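PDB 3FTB: histidinol-phosphate aminotransferase, which probably transfers amino groups between substrates with pyridoxal 5'-phosphate as cofactor, as in other class I and II aminotransferases. Local coordinates for residues S33-L45 against A212-F224. Sequence-based numbering, arbitrary orientation.
Sequences SNINPLGIPKSFL and AMTKFFAMPGIRF. With PO4 (phosphate ion), chain E.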
# COMPACT_ATOMS: atom_id res chain seq x y z
N SER A 33 -15.70 -10.39 -13.39
CA SER A 33 -14.29 -10.46 -12.99
C SER A 33 -13.36 -10.97 -14.10
O SER A 33 -13.59 -12.03 -14.70
CB SER A 33 -14.15 -11.34 -11.76
OG SER A 33 -12.84 -11.86 -11.67
N ASN A 34 -12.31 -10.22 -14.38
CA ASN A 34 -11.37 -10.58 -15.43
C ASN A 34 -9.99 -10.96 -14.89
O ASN A 34 -8.97 -10.43 -15.32
CB ASN A 34 -11.22 -9.45 -16.45
CG ASN A 34 -12.55 -8.85 -16.87
OD1 ASN A 34 -12.67 -7.64 -17.01
ND2 ASN A 34 -13.55 -9.69 -17.09
N ILE A 35 -9.96 -11.89 -13.95
CA ILE A 35 -8.70 -12.42 -13.46
C ILE A 35 -8.42 -13.71 -14.21
O ILE A 35 -9.35 -14.42 -14.60
CB ILE A 35 -8.73 -12.70 -11.94
CG1 ILE A 35 -9.18 -11.45 -11.17
CG2 ILE A 35 -7.36 -13.23 -11.44
CD1 ILE A 35 -8.30 -10.20 -11.40
N ASN A 36 -7.14 -13.99 -14.43
CA ASN A 36 -6.68 -15.19 -15.12
C ASN A 36 -7.18 -16.45 -14.43
O ASN A 36 -7.01 -16.62 -13.23
CB ASN A 36 -5.14 -15.17 -15.19
CG ASN A 36 -4.57 -16.22 -16.13
OD1 ASN A 36 -4.97 -17.39 -16.11
ND2 ASN A 36 -3.59 -15.81 -16.93
N PRO A 37 -7.81 -17.36 -15.19
CA PRO A 37 -8.44 -18.58 -14.69
C PRO A 37 -7.40 -19.67 -14.41
O PRO A 37 -7.66 -20.58 -13.61
CB PRO A 37 -9.31 -18.99 -15.87
CG PRO A 37 -8.42 -18.70 -17.00
CD PRO A 37 -7.90 -17.31 -16.66
N LEU A 38 -6.25 -19.58 -15.06
CA LEU A 38 -5.20 -20.58 -14.91
C LEU A 38 -4.47 -20.47 -13.57
O LEU A 38 -3.42 -21.08 -13.37
CB LEU A 38 -4.22 -20.49 -16.07
CG LEU A 38 -4.89 -21.00 -17.35
CD1 LEU A 38 -4.43 -20.25 -18.59
CD2 LEU A 38 -4.67 -22.50 -17.48
N GLY A 39 -5.05 -19.69 -12.66
CA GLY A 39 -4.60 -19.60 -11.28
C GLY A 39 -3.25 -18.96 -11.02
O GLY A 39 -2.60 -18.45 -11.93
N ILE A 40 -2.84 -19.01 -9.75
CA ILE A 40 -1.59 -18.44 -9.27
C ILE A 40 -0.38 -19.17 -9.86
O ILE A 40 -0.35 -20.39 -9.89
CB ILE A 40 -1.54 -18.54 -7.72
CG1 ILE A 40 -2.76 -17.84 -7.11
CG2 ILE A 40 -0.23 -17.99 -7.17
CD1 ILE A 40 -3.07 -18.26 -5.67
N PRO A 41 0.61 -18.40 -10.35
CA PRO A 41 1.83 -19.01 -10.91
C PRO A 41 2.46 -20.02 -9.96
O PRO A 41 2.59 -19.79 -8.75
CB PRO A 41 2.76 -17.81 -11.10
CG PRO A 41 1.85 -16.67 -11.31
CD PRO A 41 0.64 -16.93 -10.44
N LYS A 42 2.85 -21.16 -10.52
CA LYS A 42 3.39 -22.22 -9.71
C LYS A 42 4.69 -21.76 -9.05
O LYS A 42 5.14 -22.35 -8.07
CB LYS A 42 3.60 -23.47 -10.56
CG LYS A 42 2.29 -24.07 -11.06
CD LYS A 42 2.47 -25.46 -11.67
CE LYS A 42 1.15 -26.05 -12.16
NZ LYS A 42 0.65 -25.36 -13.38
N SER A 43 5.26 -20.68 -9.58
CA SER A 43 6.53 -20.17 -9.08
C SER A 43 6.37 -19.30 -7.83
O SER A 43 7.36 -18.90 -7.20
CB SER A 43 7.26 -19.38 -10.17
OG SER A 43 6.52 -18.24 -10.57
N PHE A 44 5.14 -19.00 -7.46
CA PHE A 44 4.91 -18.25 -6.24
C PHE A 44 4.89 -19.18 -5.04
O PHE A 44 5.42 -18.85 -3.98
CB PHE A 44 3.59 -17.48 -6.31
CG PHE A 44 3.31 -16.70 -5.06
CD1 PHE A 44 2.71 -17.31 -3.97
CD2 PHE A 44 3.69 -15.37 -4.96
CE1 PHE A 44 2.46 -16.61 -2.81
CE2 PHE A 44 3.44 -14.66 -3.81
CZ PHE A 44 2.83 -15.28 -2.72
N LEU A 45 4.26 -20.33 -5.21
CA LEU A 45 4.28 -21.37 -4.19
C LEU A 45 5.73 -21.75 -3.91
O LEU A 45 6.18 -21.78 -2.77
CB LEU A 45 3.51 -22.60 -4.69
CG LEU A 45 2.02 -22.51 -5.04
CD1 LEU A 45 1.73 -21.39 -6.04
CD2 LEU A 45 1.52 -23.85 -5.59
N ALA A 212 0.55 -4.20 -14.67
CA ALA A 212 0.05 -4.82 -13.45
C ALA A 212 0.24 -6.33 -13.49
O ALA A 212 0.25 -6.94 -14.56
CB ALA A 212 -1.41 -4.49 -13.24
N MET A 213 0.41 -6.92 -12.30
CA MET A 213 0.51 -8.37 -12.16
C MET A 213 -0.83 -8.90 -11.67
O MET A 213 -0.98 -10.09 -11.40
CB MET A 213 1.58 -8.73 -11.13
CG MET A 213 3.03 -8.43 -11.54
SD MET A 213 4.21 -9.24 -10.43
CE MET A 213 3.98 -10.96 -10.93
N THR A 214 -1.79 -7.99 -11.56
CA THR A 214 -3.09 -8.26 -10.94
C THR A 214 -4.05 -9.07 -11.79
O THR A 214 -4.75 -9.94 -11.29
CB THR A 214 -3.78 -6.94 -10.58
OG1 THR A 214 -2.83 -6.07 -9.94
CG2 THR A 214 -4.96 -7.19 -9.66
N LYS A 215 -4.09 -8.80 -13.09
CA LYS A 215 -5.02 -9.49 -13.96
C LYS A 215 -4.36 -10.72 -14.56
O LYS A 215 -4.79 -11.85 -14.30
CB LYS A 215 -5.53 -8.54 -15.07
CG LYS A 215 -6.39 -7.38 -14.57
CD LYS A 215 -7.62 -7.88 -13.80
CE LYS A 215 -8.65 -6.78 -13.58
NZ LYS A 215 -8.22 -5.78 -12.57
N PHE A 216 -3.31 -10.51 -15.34
CA PHE A 216 -2.65 -11.58 -16.09
C PHE A 216 -1.94 -12.64 -15.24
O PHE A 216 -1.83 -13.80 -15.65
CB PHE A 216 -1.66 -10.99 -17.10
CG PHE A 216 -1.08 -12.01 -18.04
CD1 PHE A 216 -1.88 -12.64 -18.98
CD2 PHE A 216 0.26 -12.34 -17.99
CE1 PHE A 216 -1.34 -13.58 -19.85
CE2 PHE A 216 0.80 -13.26 -18.85
CZ PHE A 216 -0.00 -13.88 -19.78
N PHE A 217 -1.46 -12.24 -14.06
CA PHE A 217 -0.73 -13.16 -13.18
C PHE A 217 -1.59 -13.68 -12.04
O PHE A 217 -1.09 -14.34 -11.12
CB PHE A 217 0.55 -12.50 -12.63
CG PHE A 217 1.66 -12.40 -13.65
CD1 PHE A 217 1.86 -11.23 -14.37
CD2 PHE A 217 2.48 -13.48 -13.91
CE1 PHE A 217 2.86 -11.13 -15.32
CE2 PHE A 217 3.48 -13.40 -14.86
CZ PHE A 217 3.67 -12.21 -15.57
N ALA A 218 -2.89 -13.37 -12.12
CA ALA A 218 -3.92 -13.95 -11.26
C ALA A 218 -3.79 -13.62 -9.77
O ALA A 218 -4.42 -14.28 -8.93
CB ALA A 218 -4.00 -15.47 -11.45
N MET A 219 -3.00 -12.59 -9.45
CA MET A 219 -2.70 -12.27 -8.05
C MET A 219 -3.17 -10.87 -7.61
O MET A 219 -2.35 -10.00 -7.34
CB MET A 219 -1.18 -12.44 -7.78
CG MET A 219 -0.67 -13.91 -7.82
SD MET A 219 1.10 -14.21 -7.45
CE MET A 219 1.87 -13.26 -8.76
N PRO A 220 -4.51 -10.64 -7.54
CA PRO A 220 -4.98 -9.33 -7.06
C PRO A 220 -4.76 -9.05 -5.56
O PRO A 220 -4.57 -7.89 -5.18
CB PRO A 220 -6.48 -9.35 -7.39
CG PRO A 220 -6.81 -10.81 -7.57
CD PRO A 220 -5.60 -11.38 -8.21
N GLY A 221 -4.78 -10.09 -4.72
CA GLY A 221 -4.65 -9.90 -3.28
C GLY A 221 -3.25 -9.49 -2.82
O GLY A 221 -3.02 -9.19 -1.64
N ILE A 222 -2.32 -9.48 -3.77
CA ILE A 222 -0.93 -9.17 -3.45
C ILE A 222 -0.69 -7.66 -3.57
O ILE A 222 0.19 -7.10 -2.91
CB ILE A 222 0.03 -9.98 -4.36
CG1 ILE A 222 1.15 -10.61 -3.53
CG2 ILE A 222 0.55 -9.14 -5.53
CD1 ILE A 222 1.85 -11.73 -4.25
N ARG A 223 -1.50 -7.02 -4.41
CA ARG A 223 -1.50 -5.57 -4.57
C ARG A 223 -0.20 -5.08 -5.19
O ARG A 223 0.68 -4.55 -4.50
CB ARG A 223 -1.74 -4.88 -3.21
CG ARG A 223 -2.93 -5.43 -2.43
CD ARG A 223 -4.23 -4.67 -2.68
NE ARG A 223 -4.68 -4.71 -4.07
CZ ARG A 223 -4.68 -3.65 -4.88
NH1 ARG A 223 -4.26 -2.47 -4.45
NH2 ARG A 223 -5.11 -3.76 -6.13
N PHE A 224 -0.05 -5.27 -6.50
CA PHE A 224 1.17 -4.82 -7.17
C PHE A 224 1.01 -4.40 -8.64
O PHE A 224 0.64 -5.20 -9.49
CB PHE A 224 2.29 -5.86 -7.05
CG PHE A 224 3.57 -5.41 -7.69
CD1 PHE A 224 4.30 -4.38 -7.14
CD2 PHE A 224 3.99 -5.95 -8.89
CE1 PHE A 224 5.45 -3.93 -7.75
CE2 PHE A 224 5.12 -5.51 -9.49
CZ PHE A 224 5.86 -4.49 -8.92
P PO4 E . -5.11 -3.21 -9.40
O1 PO4 E . -4.85 -2.13 -8.37
O2 PO4 E . -3.84 -3.54 -10.13
O3 PO4 E . -5.58 -4.47 -8.73
O4 PO4 E . -6.12 -2.69 -10.38
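Asn36 hydrogen-bonds twice to the type I turn Lys215–Ala218, in the loop that joins strands 207-212 and 225-229 of the large sheet of what is, by family, a fold type I aminotransferase. Its backbone N reaches Lys215 O at 3.2 Å. That oxygen also accepts from Ala218 N, which closes the turn, and the two donors approach from opposite faces of the carbonyl plane. With CG anti to the backbone N (chi1 -168°), the Asn36 amide is brought to the turn, and ND2 gives a bent bond (3.0 Å, 131°) to Phe216 O, which lies out of the amide plane. The other end of the amide, OD1, takes Leu38 N in an Asx turn, so both ends hold its rotation.

Apolar contacts flank these bonds. Ile35 CG2 sits on Ala218 CA, while its CD1 meets Lys215 CD crosswise. Lys215 NZ hydrogen-bonds Tyr58 OH of the second subunit. By family analogy Lys215, three residues past strand 207-212, is probably the lysine that forms the Schiff base with pyridoxal phosphate; a phosphate ion nearby, bonded by Thr214 OG1 (2.7 Å to O2) and Arg223 NH2, is consistent with the site of the cofactor's phosphate.

Farther along, Pro41 CG comes to the edge of the Phe217 ring. Met219 SD makes an oblique Met-aromatic contact with Phe44, 4.4 Å from the ring centroid, and Ile222 CD1 touches Phe44 CE2 at 3.4 Å.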